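Local coordinates for protein probable receptor YhhM (Klebsiella variicola At-22, PDB 3Q6C) that is of unknown function but may be a receptor, a small DUF2500-family protein built largely from an antiparallel beta sheet, at residues A37-E42 with T73-F78. Numbering follows the deposited sequence.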
loop_
_atom_site.group_PDB
_atom_site.type_symbol
_atom_site.label_atom_id
_atom_site.label_comp_id
_atom_site.label_asym_id
_atom_site.label_seq_id
_atom_site.Cartn_x
_atom_site.Cartn_y
_atom_site.Cartn_z
ATOM N N ALA A 37 4.495 1.439 -0.156
ATOM C CA ALA A 37 3.301 2.007 0.445
ATOM C C ALA A 37 3.048 1.282 1.750
ATOM O O ALA A 37 3.197 0.062 1.836
ATOM C CB ALA A 37 2.124 1.839 -0.472
ATOM N N SER A 38 2.683 2.030 2.780
ATOM C CA SER A 38 2.404 1.413 4.065
ATOM C C SER A 38 0.924 1.479 4.364
ATOM O O SER A 38 0.278 2.493 4.121
ATOM C CB SER A 38 3.181 2.099 5.185
ATOM O OG SER A 38 4.552 1.756 5.135
ATOM N N PHE A 39 0.390 0.381 4.881
ATOM C CA PHE A 39 -1.013 0.310 5.241
ATOM C C PHE A 39 -1.117 0.058 6.737
ATOM O O PHE A 39 -0.353 -0.736 7.311
ATOM C CB PHE A 39 -1.679 -0.799 4.452
ATOM C CG PHE A 39 -1.673 -0.552 2.980
ATOM C CD1 PHE A 39 -2.679 0.207 2.388
ATOM C CD2 PHE A 39 -0.628 -1.027 2.185
ATOM C CE1 PHE A 39 -2.646 0.494 1.020
ATOM C CE2 PHE A 39 -0.582 -0.745 0.822
ATOM C CZ PHE A 39 -1.594 0.019 0.235
ATOM N N ARG A 40 -2.053 0.751 7.373
ATOM C CA ARG A 40 -2.237 0.607 8.806
ATOM C C ARG A 40 -3.685 0.306 9.157
ATOM O O ARG A 40 -4.610 0.799 8.515
ATOM C CB ARG A 40 -1.787 1.888 9.511
ATOM C CG ARG A 40 -2.026 1.901 10.999
ATOM C CD ARG A 40 -1.712 3.259 11.555
ATOM N NE ARG A 40 -0.304 3.591 11.388
ATOM C CZ ARG A 40 0.150 4.835 11.309
ATOM N NH1 ARG A 40 -0.702 5.852 11.377
ATOM N NH2 ARG A 40 1.451 5.062 11.178
ATOM N N PRO A 41 -3.899 -0.518 10.185
ATOM C CA PRO A 41 -5.263 -0.862 10.594
ATOM C C PRO A 41 -5.979 0.348 11.192
ATOM O O PRO A 41 -5.373 1.124 11.936
ATOM C CB PRO A 41 -5.048 -1.971 11.631
ATOM C CG PRO A 41 -3.698 -2.561 11.248
ATOM C CD PRO A 41 -2.905 -1.326 10.915
ATOM N N GLU A 42 -7.261 0.508 10.865
ATOM C CA GLU A 42 -8.049 1.617 11.394
ATOM C C GLU A 42 -8.122 1.502 12.919
ATOM O O GLU A 42 -7.209 1.919 13.638
ATOM C CB GLU A 42 -9.479 1.607 10.829
ATOM C CG GLU A 42 -9.769 0.582 9.744
ATOM C CD GLU A 42 -10.987 -0.292 10.067
ATOM O OE1 GLU A 42 -10.843 -1.311 10.794
ATOM O OE2 GLU A 42 -12.094 0.052 9.600
ATOM N N THR A 73 3.460 -10.905 1.859
ATOM C CA THR A 73 3.999 -9.567 1.639
ATOM C C THR A 73 3.757 -9.089 0.216
ATOM O O THR A 73 4.384 -8.129 -0.224
ATOM C CB THR A 73 5.510 -9.515 1.902
ATOM O OG1 THR A 73 6.100 -10.786 1.579
ATOM C CG2 THR A 73 5.779 -9.161 3.352
ATOM N N ALA A 74 2.846 -9.750 -0.495
ATOM C CA ALA A 74 2.530 -9.383 -1.876
ATOM C C ALA A 74 1.232 -8.588 -1.967
ATOM O O ALA A 74 0.151 -9.103 -1.691
ATOM C CB ALA A 74 2.431 -10.641 -2.751
ATOM N N PHE A 75 1.352 -7.330 -2.363
ATOM C CA PHE A 75 0.208 -6.457 -2.504
ATOM C C PHE A 75 -0.637 -6.984 -3.650
ATOM O O PHE A 75 -0.126 -7.226 -4.740
ATOM C CB PHE A 75 0.698 -5.033 -2.799
ATOM C CG PHE A 75 -0.392 -4.064 -3.149
ATOM C CD1 PHE A 75 -0.900 -4.008 -4.439
ATOM C CD2 PHE A 75 -0.927 -3.222 -2.177
ATOM C CE1 PHE A 75 -1.934 -3.130 -4.769
ATOM C CE2 PHE A 75 -1.963 -2.339 -2.489
ATOM C CZ PHE A 75 -2.470 -2.295 -3.799
ATOM N N VAL A 76 -1.928 -7.186 -3.415
ATOM C CA VAL A 76 -2.784 -7.665 -4.487
ATOM C C VAL A 76 -3.729 -6.565 -4.937
ATOM O O VAL A 76 -4.149 -6.544 -6.091
ATOM C CB VAL A 76 -3.590 -8.908 -4.072
ATOM C CG1 VAL A 76 -4.650 -9.212 -5.110
ATOM C CG2 VAL A 76 -2.664 -10.097 -3.951
ATOM N N ALA A 77 -4.054 -5.645 -4.031
ATOM C CA ALA A 77 -4.938 -4.538 -4.370
ATOM C C ALA A 77 -5.400 -3.737 -3.169
ATOM O O ALA A 77 -5.367 -4.210 -2.035
ATOM C CB ALA A 77 -6.151 -5.050 -5.118
ATOM N N PHE A 78 -5.802 -2.500 -3.430
ATOM C CA PHE A 78 -6.334 -1.639 -2.398
ATOM C C PHE A 78 -7.488 -0.864 -2.993
ATOM O O PHE A 78 -7.278 -0.020 -3.860
ATOM C CB PHE A 78 -5.332 -0.626 -1.885
ATOM C CG PHE A 78 -5.958 0.393 -0.965
ATOM C CD1 PHE A 78 -6.192 0.088 0.376
ATOM C CD2 PHE A 78 -6.403 1.623 -1.462
ATOM C CE1 PHE A 78 -6.859 0.990 1.212
ATOM C CE2 PHE A 78 -7.068 2.527 -0.639
ATOM C CZ PHE A 78 -7.297 2.208 0.704
#
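Phe39 reaches from the strand 33-41 to two phenylalanines of the strand 74-80, Phe75 and Phe78, and the three rings form a small aromatic cluster. Phe39 gives up most of the surface, and it does so with the far end of its ring: CZ sits 3.6 Å from CE2 of Phe75, while CE1 lies 3.6 Å from CD1 of Phe78. Neighbouring corners of one ring are thus shared between two partners.

The two pairings differ. Phe75 receives CZ at its ring edge, near its own plane; the planes of Phe39 and Phe75 are 27° from parallel, but the rings are displaced and share little face, with centroids 5.8 Å from each other. The Phe78 ring is inclined to Phe39 by 32° at a centroid separation of 5.5 Å, an oblique meeting. In Phe39, CG is anti to the carbonyl carbon (chi1 -64°), a setting that carries the ring across toward the strand 74-80.

Between the two partners the edge strand carries a classic beta bulge, formed by Val76 and Ala77 opposite Ser69, and the residues flanking it, Phe75 and Phe78, both send rings to Phe39. One face of the Phe75 ring has Ala77 N 3.4 Å above its plane, toward the rim.

Strands 2-15 and 65-71 separate these two strands in the sheet order, and the CA atoms of Phe39 and Phe78 remain 9.5 Å apart. The contact is therefore a side-chain bridge between non-neighbouring strands of the antiparallel sheet, part of its apolar core: Leu68 touches Phe39 and Phe75, and Leu60 touches Phe39 and Phe78. With no hydrogen bond crossing between the segments, their direct association rests on apolar and aromatic packing.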